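Local coordinates for Yop proteins translocation protein H (Yersinia pestis, PDB 1Z21) that is thought to regulate assembly of the type III secretion injectisome, perhaps by controlling secretion or polymerisation of its needle subunit, and contributes to virulence in plague, at residues A[31-36]-A[76-80]; A[39-44]-A[93-99]. One frame throughout, in Å; residues are numbered along the deposited sequence.

Interaction 1. Residues A[31-36]-A[76-80]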
# COMPACT_ATOMS: atom_id res chain seq x y z
N LEU A 31 -1.54 5.86 -7.69
CA LEU A 31 -2.28 5.58 -6.45
C LEU A 31 -1.35 5.18 -5.31
O LEU A 31 -1.54 5.61 -4.16
CB LEU A 31 -3.30 4.47 -6.69
CG LEU A 31 -4.63 4.93 -7.31
CD1 LEU A 31 -5.42 3.77 -7.94
CD2 LEU A 31 -5.47 5.62 -6.29
N ALA A 32 -0.34 4.39 -5.63
CA ALA A 32 0.55 3.81 -4.61
C ALA A 32 1.60 4.80 -4.13
O ALA A 32 2.18 4.60 -3.07
CB ALA A 32 1.23 2.58 -5.14
N THR A 33 1.81 5.86 -4.89
CA THR A 33 2.91 6.78 -4.63
C THR A 33 2.87 7.38 -3.22
O THR A 33 3.83 7.17 -2.48
CB THR A 33 3.00 7.87 -5.73
OG1 THR A 33 3.47 7.28 -6.93
CG2 THR A 33 4.05 8.93 -5.37
N PRO A 34 1.81 8.09 -2.83
CA PRO A 34 1.77 8.67 -1.48
C PRO A 34 1.78 7.61 -0.38
O PRO A 34 2.25 7.90 0.72
CB PRO A 34 0.45 9.46 -1.47
CG PRO A 34 -0.38 8.82 -2.52
CD PRO A 34 0.58 8.40 -3.57
N VAL A 35 1.28 6.41 -0.67
CA VAL A 35 1.22 5.36 0.34
C VAL A 35 2.62 4.84 0.61
O VAL A 35 3.00 4.67 1.77
CB VAL A 35 0.29 4.21 -0.07
CG1 VAL A 35 0.13 3.23 1.08
CG2 VAL A 35 -1.07 4.78 -0.50
N ARG A 36 3.37 4.58 -0.46
CA ARG A 36 4.76 4.18 -0.35
C ARG A 36 5.55 5.24 0.41
O ARG A 36 6.31 4.91 1.32
CB ARG A 36 5.36 3.96 -1.74
CG ARG A 36 6.79 3.41 -1.70
CD ARG A 36 7.45 3.29 -3.04
NE ARG A 36 6.71 2.41 -3.95
CZ ARG A 36 6.09 2.80 -5.07
NH1 ARG A 36 6.09 4.07 -5.45
NH2 ARG A 36 5.47 1.90 -5.81
N ILE A 76 -2.72 -1.91 -3.62
CA ILE A 76 -1.78 -0.91 -3.15
C ILE A 76 -0.52 -1.57 -2.59
O ILE A 76 0.58 -1.19 -2.96
CB ILE A 76 -2.44 0.03 -2.12
CG1 ILE A 76 -3.49 0.94 -2.82
CG2 ILE A 76 -1.39 0.86 -1.38
CD1 ILE A 76 -2.93 2.03 -3.72
N LEU A 77 -0.68 -2.56 -1.73
CA LEU A 77 0.46 -3.23 -1.09
C LEU A 77 1.40 -3.84 -2.12
O LEU A 77 2.61 -3.66 -2.04
CB LEU A 77 -0.03 -4.31 -0.09
CG LEU A 77 -0.55 -3.77 1.26
CD1 LEU A 77 -1.24 -4.88 2.04
CD2 LEU A 77 0.57 -3.15 2.05
N LEU A 78 0.83 -4.55 -3.09
CA LEU A 78 1.60 -5.17 -4.17
C LEU A 78 2.32 -4.10 -4.99
O LEU A 78 3.49 -4.24 -5.30
CB LEU A 78 0.70 -6.04 -5.04
CG LEU A 78 0.26 -7.32 -4.31
CD1 LEU A 78 -0.87 -8.04 -5.01
CD2 LEU A 78 1.43 -8.26 -4.15
N GLN A 79 1.64 -3.00 -5.28
CA GLN A 79 2.28 -1.94 -6.07
C GLN A 79 3.38 -1.21 -5.29
O GLN A 79 4.41 -0.89 -5.84
CB GLN A 79 1.24 -0.97 -6.63
CG GLN A 79 1.84 0.08 -7.59
CD GLN A 79 2.43 -0.54 -8.86
OE1 GLN A 79 1.94 -1.57 -9.34
NE2 GLN A 79 3.47 0.09 -9.40
N VAL A 80 3.17 -0.98 -4.00
CA VAL A 80 4.21 -0.42 -3.14
C VAL A 80 5.49 -1.27 -3.24
O VAL A 80 6.59 -0.73 -3.41
CB VAL A 80 3.73 -0.30 -1.66
CG1 VAL A 80 4.89 -0.03 -0.72
CG2 VAL A 80 2.69 0.80 -1.52
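Arg-36 reaches from helix 25-43 to the backbone of helix 71-82. Its CB lies against both methyls of Val-80, and Arg-36 CG, anti to the backbone N (chi1 -174°), keeps to Val-80 CG1 at 4.1 Å, the two side chains running alongside one another in opposite senses. A bend at chi3 then turns the guanidinium edge-on to two successive carbonyls. Arg-36 NE gives an almost straight bond (174°) to Val-80 O at 3.2 Å, in the carbonyl plane and on a lone pair; Arg-36 NH2 reaches Gln-79 O at 3.0 Å along a more bent path, from above that carbonyl's plane. NH2 also forms a salt bridge to Glu-29. Two carbonyls and Glu-29 thus restrain the guanidinium's rotation; Glu-29 also accepts from Gln-79 NE2. Arginine suits the place because its long apolar shaft covers valine while its tip serves carbonyls. One turn earlier, the small Ala-32 lets Gln-79 CG come within 3.6 Å of its CB. Val-35 CG1 meets Ile-76 CG2 at 3.7 Å, and Ile-76 CD1 rests on Leu-31 CB. The axes of segments 31-36 and 76-80, 9.0 Å apart, cross at -76°, a nearly perpendicular helix crossing within the all-alpha, five-helix core domain of YopR, which resembles one domain of YopN.

Interaction 2. Residues A[39-44]-A[93-99]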
# COMPACT_ATOMS: atom_id res chain seq x y z
N LEU A 39 4.76 5.02 4.07
CA LEU A 39 5.28 3.79 4.67
C LEU A 39 6.79 3.85 4.81
O LEU A 39 7.35 3.38 5.79
CB LEU A 39 4.86 2.57 3.84
CG LEU A 39 3.39 2.14 3.98
CD1 LEU A 39 3.05 1.09 2.95
CD2 LEU A 39 3.08 1.60 5.37
N LEU A 40 7.46 4.42 3.82
CA LEU A 40 8.91 4.58 3.90
C LEU A 40 9.30 5.55 5.02
O LEU A 40 10.34 5.39 5.65
CB LEU A 40 9.47 5.04 2.54
CG LEU A 40 9.61 3.90 1.53
CD1 LEU A 40 10.00 4.44 0.16
CD2 LEU A 40 10.62 2.86 1.99
N ALA A 41 8.45 6.54 5.29
CA ALA A 41 8.67 7.48 6.38
C ALA A 41 8.55 6.80 7.74
O ALA A 41 9.20 7.22 8.69
CB ALA A 41 7.69 8.64 6.29
N ARG A 42 7.73 5.76 7.84
CA ARG A 42 7.58 5.01 9.10
C ARG A 42 8.57 3.85 9.23
O ARG A 42 8.98 3.53 10.34
CB ARG A 42 6.16 4.45 9.22
CG ARG A 42 5.07 5.51 9.22
CD ARG A 42 4.85 6.07 10.62
NE ARG A 42 4.13 5.14 11.48
CZ ARG A 42 2.84 5.27 11.80
NH2 ARG A 42 2.27 4.37 12.59
N PHE A 43 8.96 3.23 8.12
CA PHE A 43 9.69 1.96 8.15
C PHE A 43 10.97 1.92 7.31
O PHE A 43 11.66 0.91 7.31
CB PHE A 43 8.76 0.84 7.66
CG PHE A 43 7.55 0.64 8.51
CD1 PHE A 43 7.67 0.22 9.83
CD2 PHE A 43 6.27 0.85 8.00
CE1 PHE A 43 6.56 0.03 10.62
CE2 PHE A 43 5.14 0.65 8.79
CZ PHE A 43 5.29 0.24 10.10
N GLY A 44 11.28 3.00 6.61
CA GLY A 44 12.39 3.02 5.67
C GLY A 44 13.76 2.86 6.31
O GLY A 44 14.69 2.37 5.67
N LEU A 93 14.26 -2.17 0.85
CA LEU A 93 14.22 -2.48 2.28
C LEU A 93 13.46 -3.78 2.57
O LEU A 93 12.25 -3.85 2.36
CB LEU A 93 13.56 -1.34 3.04
CG LEU A 93 13.47 -1.53 4.55
CD1 LEU A 93 14.81 -1.20 5.20
CD2 LEU A 93 12.36 -0.69 5.13
N PRO A 94 14.16 -4.79 3.07
CA PRO A 94 13.53 -6.07 3.36
C PRO A 94 12.56 -6.00 4.53
O PRO A 94 11.68 -6.85 4.63
CB PRO A 94 14.71 -7.00 3.67
CG PRO A 94 15.83 -6.10 4.08
CD PRO A 94 15.60 -4.78 3.43
N TYR A 95 12.72 -5.00 5.39
CA TYR A 95 11.85 -4.83 6.54
C TYR A 95 10.44 -4.53 6.09
O TYR A 95 9.51 -5.23 6.48
CB TYR A 95 12.36 -3.71 7.44
CG TYR A 95 11.75 -3.69 8.81
CD1 TYR A 95 12.43 -4.23 9.89
CD2 TYR A 95 10.50 -3.11 9.04
CE1 TYR A 95 11.89 -4.21 11.16
CE2 TYR A 95 9.94 -3.08 10.32
CZ TYR A 95 10.65 -3.64 11.37
OH TYR A 95 10.13 -3.63 12.64
N LEU A 96 10.28 -3.49 5.26
CA LEU A 96 8.95 -3.09 4.79
C LEU A 96 8.38 -4.15 3.86
O LEU A 96 7.19 -4.46 3.90
CB LEU A 96 8.99 -1.72 4.10
CG LEU A 96 7.66 -1.16 3.55
CD1 LEU A 96 6.54 -1.16 4.59
CD2 LEU A 96 7.85 0.24 2.97
N SER A 97 9.24 -4.73 3.04
CA SER A 97 8.82 -5.80 2.14
C SER A 97 8.26 -6.98 2.92
O SER A 97 7.26 -7.57 2.52
CB SER A 97 10.00 -6.22 1.27
OG SER A 97 10.39 -5.14 0.46
N GLU A 98 8.90 -7.32 4.04
CA GLU A 98 8.48 -8.45 4.86
C GLU A 98 7.16 -8.15 5.56
O GLU A 98 6.28 -9.00 5.63
CB GLU A 98 9.55 -8.82 5.89
CG GLU A 98 9.14 -9.92 6.86
CD GLU A 98 8.81 -11.24 6.19
OE1 GLU A 98 9.14 -11.41 5.00
OE2 GLU A 98 8.23 -12.12 6.87
N LEU A 99 7.05 -6.93 6.08
CA LEU A 99 5.81 -6.44 6.68
C LEU A 99 4.64 -6.56 5.71
O LEU A 99 3.56 -7.00 6.08
CB LEU A 99 5.96 -4.96 7.03
CG LEU A 99 5.68 -4.49 8.43
CD1 LEU A 99 6.31 -5.43 9.46
CD2 LEU A 99 6.23 -3.07 8.55
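The C-terminal end of helix 25-43 and the first turns of helix 94-107 meet in a cluster of aromatic rings and leucines. Phe-43 is its centre: CD2 of Leu-99 sits over the middle of the ring, 3.6 Å from the centroid and only 5° off the normal, a CH-pi contact in which one methyl meets all six ring carbons almost equally. Arg-42 CB lies over the opposite face, nearer the rim, so the ring is held between aliphatic groups. The CG of Phe-43 is anti to the carbonyl carbon (chi1 -62°), which directs the ring across to the other helix. Tyr-95 comes up obliquely, CE2 to Phe-43 CD1 4.0 Å; His-46 stacks edge-to-face with both rings, and the tyrosine hydroxyl is bonded to Asp-55 of helix 52-66. Within the all-alpha core domain the helical segments 39-43 and 94-99 cross at 113°, axes 10.3 Å apart, a separation that bulky leucine and phenylalanine side chains can fill. Leu-96 splits its methyls between neighbours: CD1 touches Phe-43 CD2 at 4.0 Å, whereas CD2 meets both Leu-39 CB and Leu-40 CD2, 3.9 Å from each. Leu-93 lies at the margin near Phe-43 and Gly-44, the placement of its side-chain end doubtful. The backbone O of Leu-93 accepts from both the backbone N and the OG of Ser-97, the hydroxyl at 3.0 Å tying the start of helix 94-107 to its own first turn.

How the interactions relate
Both interactions draw on helix 25-43, which meets helix 71-82 through residues 31-36 and helix 94-107 through residues 39-44. The two partner helices follow one another in the chain. The centres of interactions 1 and 2 are about 12 Å apart, and the two contacts meet where Val-80 CG1 packs against Leu-39 CD1 at 4.3 Å, so their apolar packing adjoins at this point. The centre of interaction 1 lies about 4 Å from the centre of the chain and adds arginine-to-carbonyl bonds to its packing; interaction 2, about 11 Å out between the same kinds of centre, joins its segments by apolar and aromatic packing. Ile-84 bridges further, touching Arg-36 in one and Leu-96 in the other.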